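Local structure of glutamate racemase (Bacillus anthracis, 2DWU) at residues Met129-Leu134 against Leu141-His146; Ala163-Gln168 against Glu195-Lys200. The protein belongs to the Asp/Glu/hydantoin racemase family, alpha/beta enzymes whose chain forms two domains built on parallel sheets, and is modelled with d-glutamic acid bound. All coordinates share one frame; numbering follows the deposited sequence.

Contact 1 (Met129-Leu134 against Leu141-His146); sequences MYEKAL and LKVHSH
Leu134 drops one methyl, CD1, against the fork of Val143, 3.6 Å from its CG2 and 3.7 Å from its CG1, so both branches of the valine grip the same carbon. The valine takes this pose with CG1 anti to the backbone N (chi1 -173°), and the two side chains meet at a slant. Leu141 comes at Leu134 from another direction, at about a right angle, and its CD1 lies 3.7 Å from Leu134 O and 4.1 Å from Leu134 CB. All three are buried.

Glu131 crosses Val143 at a slant, its CG 4.2 Å from Val143 CB. The extended chain carries the carboxylate beyond the apolar patch, where OE2 bonds to Asn128 ND2 and OE1 accepts from a water 2.7 Å away. That water accepts from Val143 N at 3.0 Å. A second water bridges Glu131 N and Ser145 OG, so a water on each side of the Glu131-Val143 approach ties helix to strand; the segments share no direct hydrogen bond.

Leu134 also touches Ala104 and Ile116, on helix 100-110 and strand 115-120. Strand 115-120 is followed by helices 122-127 and 129-137 and then its parallel neighbour, strand 142-147: a beta-alpha-beta crossover of the parallel alpha/beta fold.

Contact 2 (Ala163-Gln168 against Glu195-Lys200); sequences AYVTQQ and ESYIKK
Tyr197 reaches from helix 195-202 to helix 162-177 and makes both side-chain contacts between Ala163-Gln168 and Glu195-Lys200, one over a ring face and one at the ring edge. The CA atoms come closest here, 6.4 Å between Thr166 CA and Tyr197 CA.

The apolar part is a CH-pi contact. Val165 CG1 sits almost exactly over the middle of the Tyr197 ring, 3.5 Å from the centroid and only 9° off the ring normal. Its closest ring carbons are CE1 and CZ, each at 3.6 Å, while Val165 CB lies farther toward the hydroxyl end, 3.9 Å from Tyr197 CZ. With CG1 anti to the backbone N (chi1 179°), the valine presents that methyl to the ring; the two side chains meet at about a right angle.

The polar atom nearby approaches differently. Thr166 OG1 lies in the ring plane, at the edge, 3.4 Å from Tyr197 CE2 and 3.6 Å from CD2. This is van der Waals contact with the rim of the ring. The hydroxyl has its hydrogen bond within its own helix, to Thr162 O one turn earlier, which steadies the oxygen beside the tyrosine. Successive residues of one helix thus meet the face and the edge of a single ring.

A charged pair is confined to the second helix: Lys199 NZ and Glu195 OE2 form a salt bridge of 3.3 Å, one turn apart, which takes no part in the contact with Ala163-Gln168.

Tyr197 also touches Thr162 and Val169, and Ile198 continues the helix-helix contact onto Val169 and Leu173. Val165 meets Val154 of helix 151-157, while Ile198 rests on Ile208 of strand 207-210, placing the pair of helices beside the four-stranded parallel sheet.

In the fold
Contact 1 closes before contact 2 opens along the chain, and their centres lie 23 Å apart; their nearest atoms stay about 8 Å from each other, without touching. Both belong to the part of the chain built round the four-stranded parallel sheet ordered 142-147, 115-120, 183-187, 207-210. Contact 1 fixes a helix to one outermost strand; contact 2 joins two helices, the later of which leads into the other outermost strand, 207-210. Helix 162-177 links the regions, since His144 and His146 touch Leu176 and Pro175 near its far end. Val143 points to helix 129-137 and His144 away, so the contacts lie on opposite faces of the sheet: a helix seated on one, two helices joined on the other.

Contact 1 (Met129-Leu134 against Leu141-His146)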
ATOM      1  N   MET B 129       6.390 -16.242  10.606  0.50  9.97           N
ATOM      2  CA  MET B 129       6.802 -15.214   9.652  0.50  9.69           C
ATOM      3  C   MET B 129       6.082 -13.883   9.845  0.50  9.52           C
ATOM      4  O   MET B 129       6.665 -12.824   9.594  0.50  9.03           O
ATOM      5  CB  MET B 129       6.624 -15.691   8.200  0.50 10.20           C
ATOM      6  CG  MET B 129       7.088 -14.648   7.184  0.50 10.14           C
ATOM      7  SD  MET B 129       7.173 -15.227   5.479  0.50 12.92           S
ATOM      8  CE  MET B 129       8.440 -16.397   5.687  0.50 11.45           C
ATOM      9  N   TYR B 130       4.820 -13.918  10.273  1.00  8.43           N
ATOM     10  CA  TYR B 130       4.106 -12.669  10.486  1.00  9.15           C
ATOM     11  C   TYR B 130       4.734 -11.857  11.597  1.00  9.13           C
ATOM     12  O   TYR B 130       4.977 -10.671  11.411  1.00  9.79           O
ATOM     13  CB  TYR B 130       2.626 -12.909  10.767  1.00  7.11           C
ATOM     14  CG  TYR B 130       1.817 -12.973   9.489  1.00  7.68           C
ATOM     15  CD1 TYR B 130       1.506 -11.811   8.796  1.00  6.43           C
ATOM     16  CD2 TYR B 130       1.388 -14.200   8.975  1.00  7.81           C
ATOM     17  CE1 TYR B 130       0.762 -11.866   7.587  1.00  7.50           C
ATOM     18  CE2 TYR B 130       0.662 -14.262   7.796  1.00  7.76           C
ATOM     19  CZ  TYR B 130       0.354 -13.114   7.111  1.00  7.90           C
ATOM     20  OH  TYR B 130      -0.360 -13.230   5.933  1.00  6.67           O
ATOM     21  N   GLU B 131       5.021 -12.482  12.744  1.00  8.99           N
ATOM     22  CA  GLU B 131       5.652 -11.741  13.832  1.00 10.30           C
ATOM     23  C   GLU B 131       7.023 -11.241  13.386  1.00  9.72           C
ATOM     24  O   GLU B 131       7.378 -10.081  13.662  1.00 10.06           O
ATOM     25  CB  GLU B 131       5.807 -12.620  15.081  1.00 13.04           C
ATOM     26  CG  GLU B 131       6.322 -11.805  16.265  1.00 17.88           C
ATOM     27  CD  GLU B 131       6.321 -12.563  17.575  1.00 21.96           C
ATOM     28  OE1 GLU B 131       5.998 -11.939  18.607  1.00 24.94           O
ATOM     29  OE2 GLU B 131       6.644 -13.762  17.587  1.00 24.28           O
ATOM     30  N   LYS B 132       7.785 -12.082  12.692  1.00  9.74           N
ATOM     31  CA  LYS B 132       9.103 -11.659  12.241  1.00 10.77           C
ATOM     32  C   LYS B 132       9.022 -10.501  11.252  1.00 10.90           C
ATOM     33  O   LYS B 132       9.802  -9.562  11.343  1.00 11.68           O
ATOM     34  CB  LYS B 132       9.866 -12.826  11.632  1.00 12.19           C
ATOM     35  CG  LYS B 132      10.201 -13.873  12.692  1.00 15.33           C
ATOM     36  CD  LYS B 132      11.179 -14.883  12.200  1.00 21.54           C
ATOM     37  CE  LYS B 132      10.609 -15.766  11.133  1.00 24.37           C
ATOM     38  NZ  LYS B 132      11.694 -16.671  10.602  1.00 26.40           N
ATOM     39  N   ALA B 133       8.068 -10.550  10.322  1.00  8.70           N
ATOM     40  CA  ALA B 133       7.941  -9.458   9.364  1.00  8.08           C
ATOM     41  C   ALA B 133       7.520  -8.165  10.039  1.00  7.09           C
ATOM     42  O   ALA B 133       8.022  -7.079   9.703  1.00  9.04           O
ATOM     43  CB  ALA B 133       6.923  -9.826   8.271  1.00  7.06           C
ATOM     44  N   LEU B 134       6.568  -8.274  10.956  1.00  7.63           N
ATOM     45  CA  LEU B 134       6.096  -7.106  11.660  1.00  7.17           C
ATOM     46  C   LEU B 134       7.211  -6.473  12.481  1.00  8.24           C
ATOM     47  O   LEU B 134       7.389  -5.250  12.436  1.00  8.72           O
ATOM     48  CB  LEU B 134       4.912  -7.466  12.558  1.00  5.30           C
ATOM     49  CG  LEU B 134       3.595  -7.655  11.766  1.00  6.83           C
ATOM     50  CD1 LEU B 134       2.553  -8.421  12.602  1.00  7.85           C
ATOM     51  CD2 LEU B 134       3.090  -6.264  11.377  1.00  8.94           C
ATOM     52  N   LEU B 141       5.774  -3.723  18.505  1.00 15.14           N
ATOM     53  CA  LEU B 141       4.401  -4.101  18.192  1.00 13.76           C
ATOM     54  C   LEU B 141       4.135  -5.379  18.960  1.00 11.88           C
ATOM     55  O   LEU B 141       5.054  -6.159  19.207  1.00 14.91           O
ATOM     56  CB  LEU B 141       4.259  -4.398  16.697  1.00 12.96           C
ATOM     57  CG  LEU B 141       4.392  -3.229  15.724  1.00 11.15           C
ATOM     58  CD1 LEU B 141       4.528  -3.790  14.297  1.00 12.79           C
ATOM     59  CD2 LEU B 141       3.170  -2.295  15.840  1.00 11.51           C
ATOM     60  N   LYS B 142       2.892  -5.575  19.368  1.00 10.74           N
ATOM     61  CA  LYS B 142       2.504  -6.789  20.061  1.00 12.44           C
ATOM     62  C   LYS B 142       1.727  -7.572  18.998  1.00 11.03           C
ATOM     63  O   LYS B 142       0.753  -7.055  18.425  1.00 13.36           O
ATOM     64  CB  LYS B 142       1.584  -6.476  21.237  1.00 13.92           C
ATOM     65  CG  LYS B 142       1.213  -7.717  22.039  1.00 16.65           C
ATOM     66  CD  LYS B 142       2.452  -8.456  22.530  1.00 20.88           C
ATOM     67  CE  LYS B 142       2.061  -9.601  23.481  1.00 24.62           C
ATOM     68  NZ  LYS B 142       3.202 -10.478  23.859  1.00 26.08           N
ATOM     69  N   VAL B 143       2.155  -8.799  18.737  1.00  9.87           N
ATOM     70  CA  VAL B 143       1.533  -9.629  17.710  1.00 10.48           C
ATOM     71  C   VAL B 143       0.975 -10.898  18.324  1.00 10.02           C
ATOM     72  O   VAL B 143       1.681 -11.618  19.043  1.00 10.87           O
ATOM     73  CB  VAL B 143       2.567 -10.018  16.605  1.00  9.05           C
ATOM     74  CG1 VAL B 143       1.870 -10.752  15.414  1.00  9.97           C
ATOM     75  CG2 VAL B 143       3.285  -8.752  16.080  1.00 10.31           C
ATOM     76  N   HIS B 144      -0.296 -11.167  18.045  1.00  9.71           N
ATOM     77  CA  HIS B 144      -0.947 -12.378  18.545  1.00  9.83           C
ATOM     78  C   HIS B 144      -1.242 -13.231  17.329  1.00 11.14           C
ATOM     79  O   HIS B 144      -2.060 -12.830  16.503  1.00 10.64           O
ATOM     80  CB  HIS B 144      -2.247 -12.012  19.239  1.00 11.75           C
ATOM     81  CG  HIS B 144      -2.041 -11.232  20.504  1.00 12.95           C
ATOM     82  ND1 HIS B 144      -1.554 -11.812  21.658  1.00 15.68           N
ATOM     83  CD2 HIS B 144      -2.218  -9.917  20.784  1.00 14.39           C
ATOM     84  CE1 HIS B 144      -1.440 -10.880  22.595  1.00 15.21           C
ATOM     85  NE2 HIS B 144      -1.832  -9.723  22.092  1.00 15.59           N
ATOM     86  N   SER B 145      -0.600 -14.397  17.242  1.00  9.82           N
ATOM     87  CA  SER B 145      -0.745 -15.290  16.091  1.00 10.30           C
ATOM     88  C   SER B 145      -1.483 -16.565  16.482  1.00 11.02           C
ATOM     89  O   SER B 145      -1.066 -17.279  17.395  1.00 12.44           O
ATOM     90  CB  SER B 145       0.647 -15.599  15.535  1.00  9.90           C
ATOM     91  OG  SER B 145       1.305 -14.379  15.228  1.00 11.07           O
ATOM     92  N   HIS B 146      -2.584 -16.848  15.778  0.50 10.97           N
ATOM     93  CA  HIS B 146      -3.436 -18.006  16.080  0.50 10.73           C
ATOM     94  C   HIS B 146      -3.840 -18.858  14.873  0.50 10.11           C
ATOM     95  O   HIS B 146      -4.469 -18.361  13.930  0.50 10.16           O
ATOM     96  CB  HIS B 146      -4.710 -17.508  16.780  0.50 13.16           C
ATOM     97  CG  HIS B 146      -5.719 -18.580  17.052  0.50 14.46           C
ATOM     98  ND1 HIS B 146      -5.488 -19.623  17.922  0.50 16.15           N
ATOM     99  CD2 HIS B 146      -6.967 -18.773  16.560  0.50 16.13           C
ATOM    100  CE1 HIS B 146      -6.545 -20.412  17.954  0.50 17.35           C
ATOM    101  NE2 HIS B 146      -7.457 -19.922  17.135  0.50 16.42           N
TER
HETATM  102  O   HOH W   1       3.573 -15.041  13.570  1.00 10.73           O
HETATM  103  O   HOH W   2       4.791  -9.746  19.738  1.00 16.00           O

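Contact 2 (Ala163-Gln168 against Glu195-Lys200)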
ATOM      1  N   ALA B 163     -25.085 -21.651   9.709  1.00 19.60           N
ATOM      2  CA  ALA B 163     -25.033 -21.926  11.139  1.00 20.36           C
ATOM      3  C   ALA B 163     -23.692 -22.577  11.480  1.00 18.74           C
ATOM      4  O   ALA B 163     -23.079 -22.265  12.506  1.00 19.68           O
ATOM      5  CB  ALA B 163     -26.180 -22.857  11.545  1.00 21.68           C
ATOM      6  N   TYR B 164     -23.247 -23.483  10.613  1.00 17.18           N
ATOM      7  CA  TYR B 164     -21.995 -24.188  10.838  1.00 16.19           C
ATOM      8  C   TYR B 164     -20.826 -23.225  10.699  1.00 14.72           C
ATOM      9  O   TYR B 164     -19.865 -23.280  11.480  1.00 15.22           O
ATOM     10  CB  TYR B 164     -21.844 -25.332   9.820  1.00 15.43           C
ATOM     11  CG  TYR B 164     -20.654 -26.215  10.100  1.00 15.28           C
ATOM     12  CD1 TYR B 164     -19.523 -26.187   9.280  1.00 13.07           C
ATOM     13  CD2 TYR B 164     -20.633 -27.025  11.231  1.00 16.59           C
ATOM     14  CE1 TYR B 164     -18.386 -26.950   9.594  1.00 13.24           C
ATOM     15  CE2 TYR B 164     -19.511 -27.782  11.556  1.00 17.62           C
ATOM     16  CZ  TYR B 164     -18.394 -27.736  10.732  1.00 14.95           C
ATOM     17  OH  TYR B 164     -17.286 -28.467  11.081  1.00 18.70           O
ATOM     18  N   VAL B 165     -20.903 -22.348   9.706  1.00 15.47           N
ATOM     19  CA  VAL B 165     -19.816 -21.394   9.478  1.00 15.45           C
ATOM     20  C   VAL B 165     -19.718 -20.469  10.698  1.00 16.21           C
ATOM     21  O   VAL B 165     -18.633 -20.229  11.226  1.00 14.03           O
ATOM     22  CB  VAL B 165     -20.046 -20.563   8.183  1.00 15.44           C
ATOM     23  CG1 VAL B 165     -18.892 -19.551   7.996  1.00 16.23           C
ATOM     24  CG2 VAL B 165     -20.098 -21.502   6.945  1.00 15.29           C
ATOM     25  N   THR B 166     -20.856 -19.983  11.175  1.00 16.14           N
ATOM     26  CA  THR B 166     -20.834 -19.106  12.334  1.00 16.27           C
ATOM     27  C   THR B 166     -20.205 -19.787  13.550  1.00 16.06           C
ATOM     28  O   THR B 166     -19.427 -19.169  14.263  1.00 14.48           O
ATOM     29  CB  THR B 166     -22.241 -18.634  12.710  1.00 18.05           C
ATOM     30  OG1 THR B 166     -22.795 -17.875  11.629  1.00 19.79           O
ATOM     31  CG2 THR B 166     -22.193 -17.753  13.953  1.00 18.19           C
ATOM     32  N   GLN B 167     -20.537 -21.058  13.786  1.00 15.68           N
ATOM     33  CA  GLN B 167     -19.984 -21.771  14.919  1.00 17.53           C
ATOM     34  C   GLN B 167     -18.491 -21.994  14.786  1.00 15.67           C
ATOM     35  O   GLN B 167     -17.746 -21.879  15.771  1.00 15.95           O
ATOM     36  CB  GLN B 167     -20.673 -23.128  15.100  1.00 21.33           C
ATOM     37  CG  GLN B 167     -20.639 -23.590  16.545  1.00 26.74           C
ATOM     38  CD  GLN B 167     -21.481 -22.687  17.457  1.00 31.17           C
ATOM     39  OE1 GLN B 167     -22.693 -22.563  17.269  1.00 35.17           O
ATOM     40  NE2 GLN B 167     -20.844 -22.054  18.439  1.00 30.11           N
ATOM     41  N   GLN B 168     -18.053 -22.310  13.568  1.00 15.61           N
ATOM     42  CA  GLN B 168     -16.635 -22.566  13.332  1.00 13.57           C
ATOM     43  C   GLN B 168     -15.821 -21.285  13.440  1.00 12.20           C
ATOM     44  O   GLN B 168     -14.708 -21.313  13.955  1.00 12.84           O
ATOM     45  CB  GLN B 168     -16.414 -23.242  11.969  1.00 14.89           C
ATOM     46  CG  GLN B 168     -16.869 -24.722  11.947  1.00 17.47           C
ATOM     47  CD  GLN B 168     -16.350 -25.517  13.127  1.00 20.27           C
ATOM     48  OE1 GLN B 168     -15.146 -25.605  13.341  1.00 22.41           O
ATOM     49  NE2 GLN B 168     -17.255 -26.099  13.901  1.00 21.42           N
ATOM     50  N   GLU B 195     -15.143 -12.812   5.714  1.00 14.69           N
ATOM     51  CA  GLU B 195     -15.027 -11.489   6.309  1.00 17.39           C
ATOM     52  C   GLU B 195     -16.203 -11.034   7.150  1.00 18.35           C
ATOM     53  O   GLU B 195     -16.011 -10.535   8.275  1.00 16.87           O
ATOM     54  CB  GLU B 195     -14.703 -10.426   5.260  1.00 20.98           C
ATOM     55  CG  GLU B 195     -14.553  -9.051   5.905  1.00 27.22           C
ATOM     56  CD  GLU B 195     -13.947  -8.008   4.987  1.00 31.15           C
ATOM     57  OE1 GLU B 195     -14.288  -7.984   3.778  1.00 34.91           O
ATOM     58  OE2 GLU B 195     -13.136  -7.192   5.486  1.00 33.67           O
ATOM     59  N   SER B 196     -17.418 -11.202   6.632  1.00 17.56           N
ATOM     60  CA  SER B 196     -18.581 -10.787   7.401  1.00 19.92           C
ATOM     61  C   SER B 196     -18.704 -11.487   8.736  1.00 18.02           C
ATOM     62  O   SER B 196     -19.045 -10.853   9.739  1.00 19.86           O
ATOM     63  CB  SER B 196     -19.862 -11.010   6.604  1.00 20.50           C
ATOM     64  OG  SER B 196     -19.863 -10.166   5.474  1.00 28.79           O
ATOM     65  N   TYR B 197     -18.438 -12.788   8.756  1.00 16.83           N
ATOM     66  CA  TYR B 197     -18.543 -13.564   9.989  1.00 14.78           C
ATOM     67  C   TYR B 197     -17.517 -13.097  10.990  1.00 16.00           C
ATOM     68  O   TYR B 197     -17.797 -12.964  12.175  1.00 16.82           O
ATOM     69  CB  TYR B 197     -18.305 -15.059   9.728  1.00 16.10           C
ATOM     70  CG  TYR B 197     -19.351 -15.725   8.874  1.00 17.20           C
ATOM     71  CD1 TYR B 197     -19.199 -15.820   7.493  1.00 17.84           C
ATOM     72  CD2 TYR B 197     -20.503 -16.249   9.454  1.00 18.18           C
ATOM     73  CE1 TYR B 197     -20.186 -16.435   6.708  1.00 18.14           C
ATOM     74  CE2 TYR B 197     -21.485 -16.855   8.688  1.00 19.34           C
ATOM     75  CZ  TYR B 197     -21.322 -16.946   7.321  1.00 20.46           C
ATOM     76  OH  TYR B 197     -22.303 -17.557   6.565  1.00 22.59           O
ATOM     77  N   ILE B 198     -16.309 -12.872  10.496  1.00 14.17           N
ATOM     78  CA  ILE B 198     -15.207 -12.447  11.346  1.00 14.39           C
ATOM     79  C   ILE B 198     -15.468 -11.086  11.979  1.00 16.63           C
ATOM     80  O   ILE B 198     -15.247 -10.902  13.187  1.00 17.81           O
ATOM     81  CB  ILE B 198     -13.890 -12.444  10.523  1.00 13.76           C
ATOM     82  CG1 ILE B 198     -13.540 -13.896  10.161  1.00 12.87           C
ATOM     83  CG2 ILE B 198     -12.756 -11.807  11.327  1.00 13.79           C
ATOM     84  CD1 ILE B 198     -12.400 -14.012   9.151  1.00 14.55           C
ATOM     85  N   LYS B 199     -15.939 -10.142  11.178  1.00 17.71           N
ATOM     86  CA  LYS B 199     -16.240  -8.801  11.682  1.00 20.84           C
ATOM     87  C   LYS B 199     -17.292  -8.878  12.774  1.00 22.16           C
ATOM     88  O   LYS B 199     -17.212  -8.177  13.778  1.00 22.12           O
ATOM     89  CB  LYS B 199     -16.771  -7.904  10.566  1.00 22.81           C
ATOM     90  CG  LYS B 199     -15.764  -7.599   9.488  1.00 26.92           C
ATOM     91  CD  LYS B 199     -16.330  -6.699   8.401  1.00 31.58           C
ATOM     92  CE  LYS B 199     -15.186  -6.128   7.560  1.00 32.45           C
ATOM     93  NZ  LYS B 199     -15.659  -5.262   6.452  1.00 36.94           N
ATOM     94  N   LYS B 200     -18.296  -9.720  12.564  1.00 22.98           N
ATOM     95  CA  LYS B 200     -19.358  -9.875  13.547  1.00 25.61           C
ATOM     96  C   LYS B 200     -18.810 -10.415  14.865  1.00 25.67           C
ATOM     97  O   LYS B 200     -19.237 -10.007  15.954  1.00 26.23           O
ATOM     98  CB  LYS B 200     -20.430 -10.827  13.006  1.00 28.21           C
ATOM     99  CG  LYS B 200     -21.462 -11.271  14.040  1.00 32.61           C
ATOM    100  CD  LYS B 200     -22.378 -10.137  14.464  1.00 36.48           C
ATOM    101  CE  LYS B 200     -23.355  -9.790  13.357  1.00 38.46           C
ATOM    102  NZ  LYS B 200     -22.647  -9.531  12.067  1.00 40.17           N
TER